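PDB 4RXL: molybdenum ABC transporter, periplasmic molybdenum-binding protein from Vibrio cholerae, which binds tungstate and probably molybdate in the periplasm, most likely delivering the oxyanion to the ModBC components of an ABC importer. Local coordinates for residues S13-Y25 with E210-L224. Sequence-based numbering, arbitrary orientation.
With WO4 (tungstate(VI)ion), chain B.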
ATOM      1  N   SER A  13      -2.013  -2.805   1.807  1.00 11.60           N
ATOM      2  CA  SER A  13      -1.307  -3.500   0.734  1.00 14.33           C
ATOM      3  C   SER A  13      -0.386  -4.603   1.294  1.00 12.77           C
ATOM      4  O   SER A  13       0.097  -5.434   0.538  1.00 15.20           O
ATOM      5  CB  SER A  13      -0.474  -2.518  -0.137  1.00 14.39           C
ATOM      6  OG  SER A  13       0.423  -1.753   0.646  1.00 16.59           O
ATOM      7  N   MET A  14      -0.094  -4.552   2.593  1.00 14.32           N
ATOM      8  CA  MET A  14       0.713  -5.582   3.265  1.00 16.59           C
ATOM      9  C   MET A  14      -0.066  -6.800   3.796  1.00 16.81           C
ATOM     10  O   MET A  14       0.539  -7.756   4.349  1.00 15.80           O
ATOM     11  CB  MET A  14       1.532  -4.928   4.392  1.00 14.53           C
ATOM     12  CG  MET A  14       2.873  -4.364   3.906  1.00 17.68           C
ATOM     13  SD  MET A  14       4.202  -5.645   3.705  1.00 16.02           S
ATOM     14  CE  MET A  14       5.532  -4.676   2.958  1.00 20.53           C
ATOM     15  N   THR A  15      -1.376  -6.824   3.552  1.00 14.52           N
ATOM     16  CA  THR A  15      -2.267  -7.797   4.171  1.00 15.15           C
ATOM     17  C   THR A  15      -1.749  -9.218   3.957  1.00 16.15           C
ATOM     18  O   THR A  15      -1.527  -9.962   4.916  1.00 17.71           O
ATOM     19  CB  THR A  15      -3.690  -7.692   3.629  1.00 18.81           C
ATOM     20  OG1 THR A  15      -4.233  -6.437   4.026  1.00 16.33           O
ATOM     21  CG2 THR A  15      -4.569  -8.804   4.153  1.00 16.55           C
ATOM     22  N   ASN A  16      -1.555  -9.599   2.701  1.00 17.04           N
ATOM     23  CA  ASN A  16      -1.242 -10.972   2.404  1.00 19.06           C
ATOM     24  C   ASN A  16       0.148 -11.361   2.816  1.00 14.25           C
ATOM     25  O   ASN A  16       0.332 -12.416   3.387  1.00 17.55           O
ATOM     26  CB  ASN A  16      -1.501 -11.326   0.944  1.00 17.82           C
ATOM     27  CG  ASN A  16      -2.934 -11.068   0.576  1.00 23.08           C
ATOM     28  OD1 ASN A  16      -3.314  -9.939   0.310  1.00 23.37           O
ATOM     29  ND2 ASN A  16      -3.733 -12.098   0.590  1.00 26.92           N
ATOM     30  N   ALA A  17       1.110 -10.487   2.589  1.00 14.82           N
ATOM     31  CA  ALA A  17       2.490 -10.753   2.935  1.00 16.39           C
ATOM     32  C   ALA A  17       2.661 -10.866   4.437  1.00 14.62           C
ATOM     33  O   ALA A  17       3.366 -11.776   4.878  1.00 16.62           O
ATOM     34  CB  ALA A  17       3.404  -9.650   2.381  1.00 17.03           C
ATOM     35  N   VAL A  18       2.014  -9.984   5.199  1.00 14.57           N
ATOM     36  CA  VAL A  18       2.131 -10.080   6.665  1.00 16.21           C
ATOM     37  C   VAL A  18       1.424 -11.350   7.147  1.00 16.01           C
ATOM     38  O   VAL A  18       1.903 -12.037   8.051  1.00 18.56           O
ATOM     39  CB  VAL A  18       1.644  -8.835   7.392  1.00 15.03           C
ATOM     40  CG1 VAL A  18       1.655  -9.031   8.918  1.00 17.15           C
ATOM     41  CG2 VAL A  18       2.544  -7.686   7.001  1.00 18.49           C
ATOM     42  N   ASN A  19       0.302 -11.702   6.545  1.00 17.07           N
ATOM     43  CA  ASN A  19      -0.331 -12.941   6.942  1.00 19.50           C
ATOM     44  C   ASN A  19       0.624 -14.149   6.732  1.00 17.39           C
ATOM     45  O   ASN A  19       0.757 -15.012   7.580  1.00 19.88           O
ATOM     46  CB  ASN A  19      -1.642 -13.160   6.186  1.00 18.67           C
ATOM     47  CG  ASN A  19      -2.776 -12.254   6.682  1.00 21.36           C
ATOM     48  OD1 ASN A  19      -2.726 -11.672   7.774  1.00 25.20           O
ATOM     49  ND2 ASN A  19      -3.794 -12.140   5.866  1.00 21.16           N
ATOM     50  N   ALA A  20       1.295 -14.182   5.573  1.00 17.62           N
ATOM     51  CA  ALA A  20       2.282 -15.196   5.284  1.00 22.51           C
ATOM     52  C   ALA A  20       3.478 -15.167   6.243  1.00 20.39           C
ATOM     53  O   ALA A  20       3.954 -16.208   6.652  1.00 23.67           O
ATOM     54  CB  ALA A  20       2.751 -15.054   3.848  1.00 21.33           C
ATOM     55  N   LEU A  21       3.935 -13.969   6.580  1.00 19.81           N
ATOM     56  CA  LEU A  21       5.045 -13.801   7.522  1.00 20.24           C
ATOM     57  C   LEU A  21       4.708 -14.254   8.936  1.00 22.65           C
ATOM     58  O   LEU A  21       5.521 -14.941   9.568  1.00 23.89           O
ATOM     59  CB  LEU A  21       5.550 -12.371   7.525  1.00 23.81           C
ATOM     60  CG  LEU A  21       6.212 -11.862   6.236  1.00 23.66           C
ATOM     61  CD1 LEU A  21       6.223 -10.355   6.160  1.00 21.64           C
ATOM     62  CD2 LEU A  21       7.637 -12.397   6.103  1.00 24.22           C
ATOM     63  N   VAL A  22       3.505 -13.902   9.399  1.00 19.71           N
ATOM     64  CA  VAL A  22       2.980 -14.386  10.683  1.00 24.09           C
ATOM     65  C   VAL A  22       2.910 -15.908  10.722  1.00 24.82           C
ATOM     66  O   VAL A  22       3.314 -16.520  11.693  1.00 26.67           O
ATOM     67  CB  VAL A  22       1.584 -13.795  10.964  1.00 21.57           C
ATOM     68  CG1 VAL A  22       0.905 -14.494  12.119  1.00 23.16           C
ATOM     69  CG2 VAL A  22       1.691 -12.308  11.272  1.00 27.46           C
ATOM     70  N   ALA A  23       2.421 -16.509   9.637  1.00 23.59           N
ATOM     71  CA  ALA A  23       2.298 -17.941   9.535  1.00 28.22           C
ATOM     72  C   ALA A  23       3.657 -18.638   9.626  1.00 30.95           C
ATOM     73  O   ALA A  23       3.799 -19.618  10.336  1.00 35.74           O
ATOM     74  CB  ALA A  23       1.599 -18.307   8.239  1.00 28.04           C
ATOM     75  N   ASP A  24       4.645 -18.121   8.904  1.00 25.96           N
ATOM     76  CA  ASP A  24       5.995 -18.689   8.868  1.00 33.12           C
ATOM     77  C   ASP A  24       6.637 -18.589  10.252  1.00 37.03           C
ATOM     78  O   ASP A  24       7.091 -19.566  10.809  1.00 43.36           O
ATOM     79  CB  ASP A  24       6.833 -17.940   7.820  1.00 31.10           C
ATOM     80  CG  ASP A  24       8.241 -18.529   7.638  1.00 39.98           C
ATOM     81  OD1 ASP A  24       8.348 -19.721   7.302  1.00 44.85           O
ATOM     82  OD2 ASP A  24       9.236 -17.785   7.794  1.00 34.49           O
ATOM     83  N   TYR A  25       6.665 -17.378  10.788  1.00 27.90           N
ATOM     84  CA  TYR A  25       7.175 -17.117  12.133  1.00 33.82           C
ATOM     85  C   TYR A  25       6.471 -17.927  13.217  1.00 34.88           C
ATOM     86  O   TYR A  25       7.124 -18.384  14.152  1.00 34.90           O
ATOM     87  CB  TYR A  25       7.027 -15.627  12.457  1.00 33.15           C
ATOM     88  CG  TYR A  25       7.807 -15.152  13.658  1.00 36.59           C
ATOM     89  CD1 TYR A  25       9.183 -15.064  13.607  1.00 33.07           C
ATOM     90  CD2 TYR A  25       7.162 -14.754  14.827  1.00 37.45           C
ATOM     91  CE1 TYR A  25       9.917 -14.629  14.698  1.00 57.02           C
ATOM     92  CE2 TYR A  25       7.881 -14.292  15.913  1.00 37.27           C
ATOM     93  CZ  TYR A  25       9.265 -14.245  15.846  1.00 45.66           C
ATOM     94  OH  TYR A  25      10.003 -13.799  16.910  1.00 51.23           O
ATOM     95  N   GLU A 210      12.515  -9.202  18.426  1.00 40.07           N
ATOM     96  CA  GLU A 210      12.675 -10.490  17.730  1.00 29.80           C
ATOM     97  C   GLU A 210      11.820 -10.555  16.452  1.00 28.44           C
ATOM     98  O   GLU A 210      12.257 -11.089  15.438  1.00 33.63           O
ATOM     99  CB  GLU A 210      12.341 -11.654  18.651  1.00 44.74           C
ATOM    100  CG  GLU A 210      13.318 -11.773  19.816  1.00 56.25           C
ATOM    101  CD  GLU A 210      12.926 -12.821  20.837  1.00 90.74           C
ATOM    102  OE1 GLU A 210      13.413 -12.722  21.988  1.00 63.61           O
ATOM    103  OE2 GLU A 210      12.142 -13.736  20.495  1.00104.06           O
ATOM    104  N   TRP A 211      10.619 -10.003  16.493  1.00 31.73           N
ATOM    105  CA  TRP A 211       9.812  -9.894  15.272  1.00 29.57           C
ATOM    106  C   TRP A 211      10.512  -9.076  14.194  1.00 34.77           C
ATOM    107  O   TRP A 211      10.559  -9.465  13.018  1.00 30.46           O
ATOM    108  CB  TRP A 211       8.437  -9.272  15.553  1.00 32.83           C
ATOM    109  CG  TRP A 211       7.335 -10.210  15.291  1.00 52.24           C
ATOM    110  CD1 TRP A 211       6.648 -10.973  16.201  1.00 74.24           C
ATOM    111  CD2 TRP A 211       6.798 -10.531  14.011  1.00 45.06           C
ATOM    112  NE1 TRP A 211       5.701 -11.741  15.556  1.00 80.71           N
ATOM    113  CE2 TRP A 211       5.779 -11.489  14.211  1.00109.33           C
ATOM    114  CE3 TRP A 211       7.077 -10.105  12.716  1.00 57.92           C
ATOM    115  CZ2 TRP A 211       5.046 -12.015  13.156  1.00 98.11           C
ATOM    116  CZ3 TRP A 211       6.344 -10.627  11.675  1.00 57.27           C
ATOM    117  CH2 TRP A 211       5.352 -11.571  11.895  1.00 43.07           C
ATOM    118  N   VAL A 212      11.028  -7.925  14.607  1.00 28.40           N
ATOM    119  CA  VAL A 212      11.723  -7.008  13.699  1.00 26.60           C
ATOM    120  C   VAL A 212      12.943  -7.713  13.072  1.00 26.48           C
ATOM    121  O   VAL A 212      13.165  -7.624  11.854  1.00 29.11           O
ATOM    122  CB  VAL A 212      12.093  -5.707  14.452  1.00 25.70           C
ATOM    123  CG1 VAL A 212      13.091  -4.865  13.664  1.00 31.41           C
ATOM    124  CG2 VAL A 212      10.822  -4.915  14.754  1.00 27.11           C
ATOM    125  N   ALA A 213      13.707  -8.437  13.894  1.00 27.39           N
ATOM    126  CA  ALA A 213      14.869  -9.198  13.412  1.00 31.09           C
ATOM    127  C   ALA A 213      14.453 -10.206  12.336  1.00 29.63           C
ATOM    128  O   ALA A 213      15.121 -10.329  11.304  1.00 32.73           O
ATOM    129  CB  ALA A 213      15.584  -9.902  14.564  1.00 36.75           C
ATOM    130  N   TYR A 214      13.330 -10.890  12.559  1.00 32.43           N
ATOM    131  CA  TYR A 214      12.815 -11.836  11.578  1.00 26.82           C
ATOM    132  C   TYR A 214      12.371 -11.111  10.299  1.00 24.40           C
ATOM    133  O   TYR A 214      12.712 -11.557   9.191  1.00 28.64           O
ATOM    134  CB  TYR A 214      11.669 -12.692  12.157  1.00 32.30           C
ATOM    135  CG  TYR A 214      10.893 -13.437  11.089  1.00 27.04           C
ATOM    136  CD1 TYR A 214      11.395 -14.598  10.499  1.00 30.40           C
ATOM    137  CD2 TYR A 214       9.689 -12.936  10.617  1.00 25.48           C
ATOM    138  CE1 TYR A 214      10.689 -15.255   9.501  1.00 29.97           C
ATOM    139  CE2 TYR A 214       8.983 -13.586   9.630  1.00 26.82           C
ATOM    140  CZ  TYR A 214       9.480 -14.727   9.074  1.00 26.92           C
ATOM    141  OH  TYR A 214       8.764 -15.345   8.078  1.00 33.82           O
ATOM    142  N   LEU A 215      11.669  -9.991  10.437  1.00 25.07           N
ATOM    143  CA  LEU A 215      11.156  -9.259   9.239  1.00 26.00           C
ATOM    144  C   LEU A 215      12.275  -8.729   8.337  1.00 29.05           C
ATOM    145  O   LEU A 215      12.077  -8.552   7.139  1.00 34.03           O
ATOM    146  CB  LEU A 215      10.209  -8.114   9.636  1.00 22.04           C
ATOM    147  CG  LEU A 215       8.860  -8.602  10.171  1.00 27.70           C
ATOM    148  CD1 LEU A 215       8.109  -7.453  10.820  1.00 37.10           C
ATOM    149  CD2 LEU A 215       8.030  -9.277   9.074  1.00 27.43           C
ATOM    150  N   ARG A 216      13.425  -8.450   8.936  1.00 27.69           N
ATOM    151  CA  ARG A 216      14.602  -7.964   8.214  0.50 33.68           C
ATOM    152  C   ARG A 216      15.474  -9.116   7.696  1.00 34.73           C
ATOM    153  O   ARG A 216      16.427  -8.887   6.954  1.00 48.18           O
ATOM    154  CB  ARG A 216      15.438  -7.045   9.128  0.50 36.74           C
ATOM    155  CG  ARG A 216      14.721  -5.764   9.552  0.50 39.32           C
ATOM    156  CD  ARG A 216      15.327  -5.144  10.806  0.50 37.29           C
ATOM    157  NE  ARG A 216      16.599  -4.463  10.560  0.50 55.64           N
ATOM    158  CZ  ARG A 216      17.273  -3.780  11.484  0.50 43.39           C
ATOM    159  NH1 ARG A 216      16.805  -3.677  12.722  0.50 34.46           N
ATOM    160  NH2 ARG A 216      18.418  -3.194  11.168  0.50 47.48           N
ATOM    161  N   SER A 217      15.151 -10.354   8.087  1.00 35.42           N
ATOM    162  CA  SER A 217      15.943 -11.528   7.704  1.00 31.61           C
ATOM    163  C   SER A 217      15.676 -12.008   6.283  1.00 31.65           C
ATOM    164  O   SER A 217      14.638 -11.719   5.694  1.00 28.70           O
ATOM    165  CB  SER A 217      15.666 -12.703   8.647  1.00 34.74           C
ATOM    166  OG  SER A 217      14.388 -13.278   8.384  1.00 36.09           O
ATOM    167  N   ASP A 218      16.619 -12.779   5.756  1.00 33.13           N
ATOM    168  CA  ASP A 218      16.515 -13.330   4.395  1.00 38.11           C
ATOM    169  C   ASP A 218      15.219 -14.118   4.194  1.00 34.46           C
ATOM    170  O   ASP A 218      14.590 -14.002   3.155  1.00 31.59           O
ATOM    171  CB  ASP A 218      17.736 -14.231   4.088  1.00 42.08           C
ATOM    172  CG  ASP A 218      17.785 -14.711   2.628  1.00 48.73           C
ATOM    173  OD1 ASP A 218      17.285 -13.998   1.727  1.00 75.68           O
ATOM    174  OD2 ASP A 218      18.341 -15.806   2.389  1.00 88.93           O
ATOM    175  N   ALA A 219      14.840 -14.922   5.194  1.00 31.11           N
ATOM    176  CA  ALA A 219      13.612 -15.719   5.134  1.00 34.04           C
ATOM    177  C   ALA A 219      12.379 -14.861   4.894  1.00 27.15           C
ATOM    178  O   ALA A 219      11.546 -15.174   4.038  1.00 31.56           O
ATOM    179  CB  ALA A 219      13.445 -16.517   6.412  1.00 36.14           C
ATOM    180  N   ALA A 220      12.282 -13.744   5.599  1.00 25.32           N
ATOM    181  CA  ALA A 220      11.141 -12.854   5.449  1.00 21.66           C
ATOM    182  C   ALA A 220      11.215 -12.132   4.095  1.00 21.71           C
ATOM    183  O   ALA A 220      10.208 -11.903   3.440  1.00 23.93           O
ATOM    184  CB  ALA A 220      11.079 -11.837   6.581  1.00 28.04           C
ATOM    185  N   GLN A 221      12.428 -11.754   3.694  1.00 23.46           N
ATOM    186  CA  GLN A 221      12.586 -11.047   2.431  1.00 23.41           C
ATOM    187  C   GLN A 221      12.209 -11.941   1.263  1.00 22.06           C
ATOM    188  O   GLN A 221      11.630 -11.438   0.314  1.00 20.81           O
ATOM    189  CB  GLN A 221      14.017 -10.509   2.288  1.00 29.41           C
ATOM    190  CG  GLN A 221      14.330  -9.380   3.274  1.00 34.58           C
ATOM    191  CD  GLN A 221      13.465  -8.136   3.060  1.00 55.19           C
ATOM    192  OE1 GLN A 221      13.405  -7.614   1.949  1.00 34.54           O
ATOM    193  NE2 GLN A 221      12.787  -7.659   4.124  1.00 31.50           N
ATOM    194  N   GLN A 222      12.480 -13.239   1.365  1.00 26.83           N
ATOM    195  CA  GLN A 222      12.106 -14.169   0.290  1.00 24.99           C
ATOM    196  C   GLN A 222      10.581 -14.248   0.188  1.00 25.16           C
ATOM    197  O   GLN A 222      10.037 -14.239  -0.906  1.00 24.12           O
ATOM    198  CB  GLN A 222      12.739 -15.554   0.465  1.00 26.37           C
ATOM    199  CG  GLN A 222      14.186 -15.608   0.013  1.00 41.52           C
ATOM    200  CD  GLN A 222      14.819 -16.975   0.232  1.00 37.44           C
ATOM    201  OE1 GLN A 222      14.432 -17.714   1.148  1.00 51.75           O
ATOM    202  NE2 GLN A 222      15.799 -17.320  -0.596  1.00 70.85           N
ATOM    203  N   ILE A 223       9.890 -14.266   1.325  1.00 20.63           N
ATOM    204  CA  ILE A 223       8.423 -14.251   1.307  1.00 18.71           C
ATOM    205  C   ILE A 223       7.896 -12.964   0.685  1.00 20.54           C
ATOM    206  O   ILE A 223       7.031 -13.019  -0.181  1.00 21.92           O
ATOM    207  CB  ILE A 223       7.859 -14.516   2.714  1.00 21.32           C
ATOM    208  CG1 ILE A 223       8.071 -15.971   3.066  1.00 26.65           C
ATOM    209  CG2 ILE A 223       6.385 -14.125   2.767  1.00 21.71           C
ATOM    210  CD1 ILE A 223       8.031 -16.278   4.549  1.00 26.44           C
ATOM    211  N   LEU A 224       8.408 -11.808   1.112  1.00 19.14           N
ATOM    212  CA  LEU A 224       8.000 -10.532   0.518  1.00 19.27           C
ATOM    213  C   LEU A 224       8.258 -10.560  -0.986  1.00 19.25           C
ATOM    214  O   LEU A 224       7.412 -10.130  -1.746  1.00 20.46           O
ATOM    215  CB  LEU A 224       8.756  -9.358   1.148  1.00 20.61           C
ATOM    216  CG  LEU A 224       8.305  -9.019   2.579  1.00 21.26           C
ATOM    217  CD1 LEU A 224       9.357  -8.243   3.359  1.00 22.00           C
ATOM    218  CD2 LEU A 224       6.997  -8.271   2.529  1.00 21.39           C
TER
HETATM  219  W   WO4 B 301      -2.234   1.661   1.710  1.00 14.46           W
HETATM  220  O1  WO4 B 301      -4.222   1.385   1.579  1.00 15.60           O
HETATM  221  O2  WO4 B 301      -1.430   2.890   0.287  1.00 18.95           O
HETATM  222  O3  WO4 B 301      -1.791   2.449   3.558  1.00 14.10           O
HETATM  223  O4  WO4 B 301      -1.270  -0.153   1.497  1.00 13.75           O
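Leu21, Tyr25 and their neighbours on helix 15-25 pack against two consecutive helices near the C-terminus: the axis of segment 218-224 passes 9.8 Å away at 144°, roughly antiparallel, while that of 210-215 crosses more steeply, at 112°. Leu21 is the central knob, sitting among Leu215, Ala220, Ile223 and Leu224. Its two methyls divide the work: CD2 presses on Ala220 CB at 3.5 Å, and CD1 meets Leu215 CD2 at 3.6 Å. Ile223 returns the favour, its side chain lodged among Ala17, Ala20, Leu21 and Asp24, with CG2 on Ala20 CB. The next residue, Leu224, uses its CD2 to touch both Ala17 CB and the methyl end of Met14, whose chain bends at chi2 to get there.

At the other end Tyr25, Trp211 and Tyr214 form an aromatic cluster. The Tyr25 ring, swung away from its backbone N (chi1 -166°), meets both partners obliquely on one side of its plane; its CD2 lies over a face of the indole, 3.4 Å from Trp211 NE1, and its CD1 over a face of Tyr214, 3.5 Å from Tyr214 CG. Ala220 CB backs the opposite face of Tyr214, and Val22 CG2 leans on Trp211 CH2. Beyond the cluster, the Tyr25 ring also stacks with His29.

The single hydrogen bond across the contact runs from Tyr214 OH to Asp24 OD2, a short 2.5 Å, on the anti lone pair of the carboxylate. That bond fixes the phenol's outer end at the partly exposed border of an otherwise apolar interface. Helix 15-25 begins two residues after Ser13, whose N and OG both bind one tungstate oxygen, so apolar packing and one polar tie join the helix behind this part of the oxyanion site to the C-terminal helices of the same lobe.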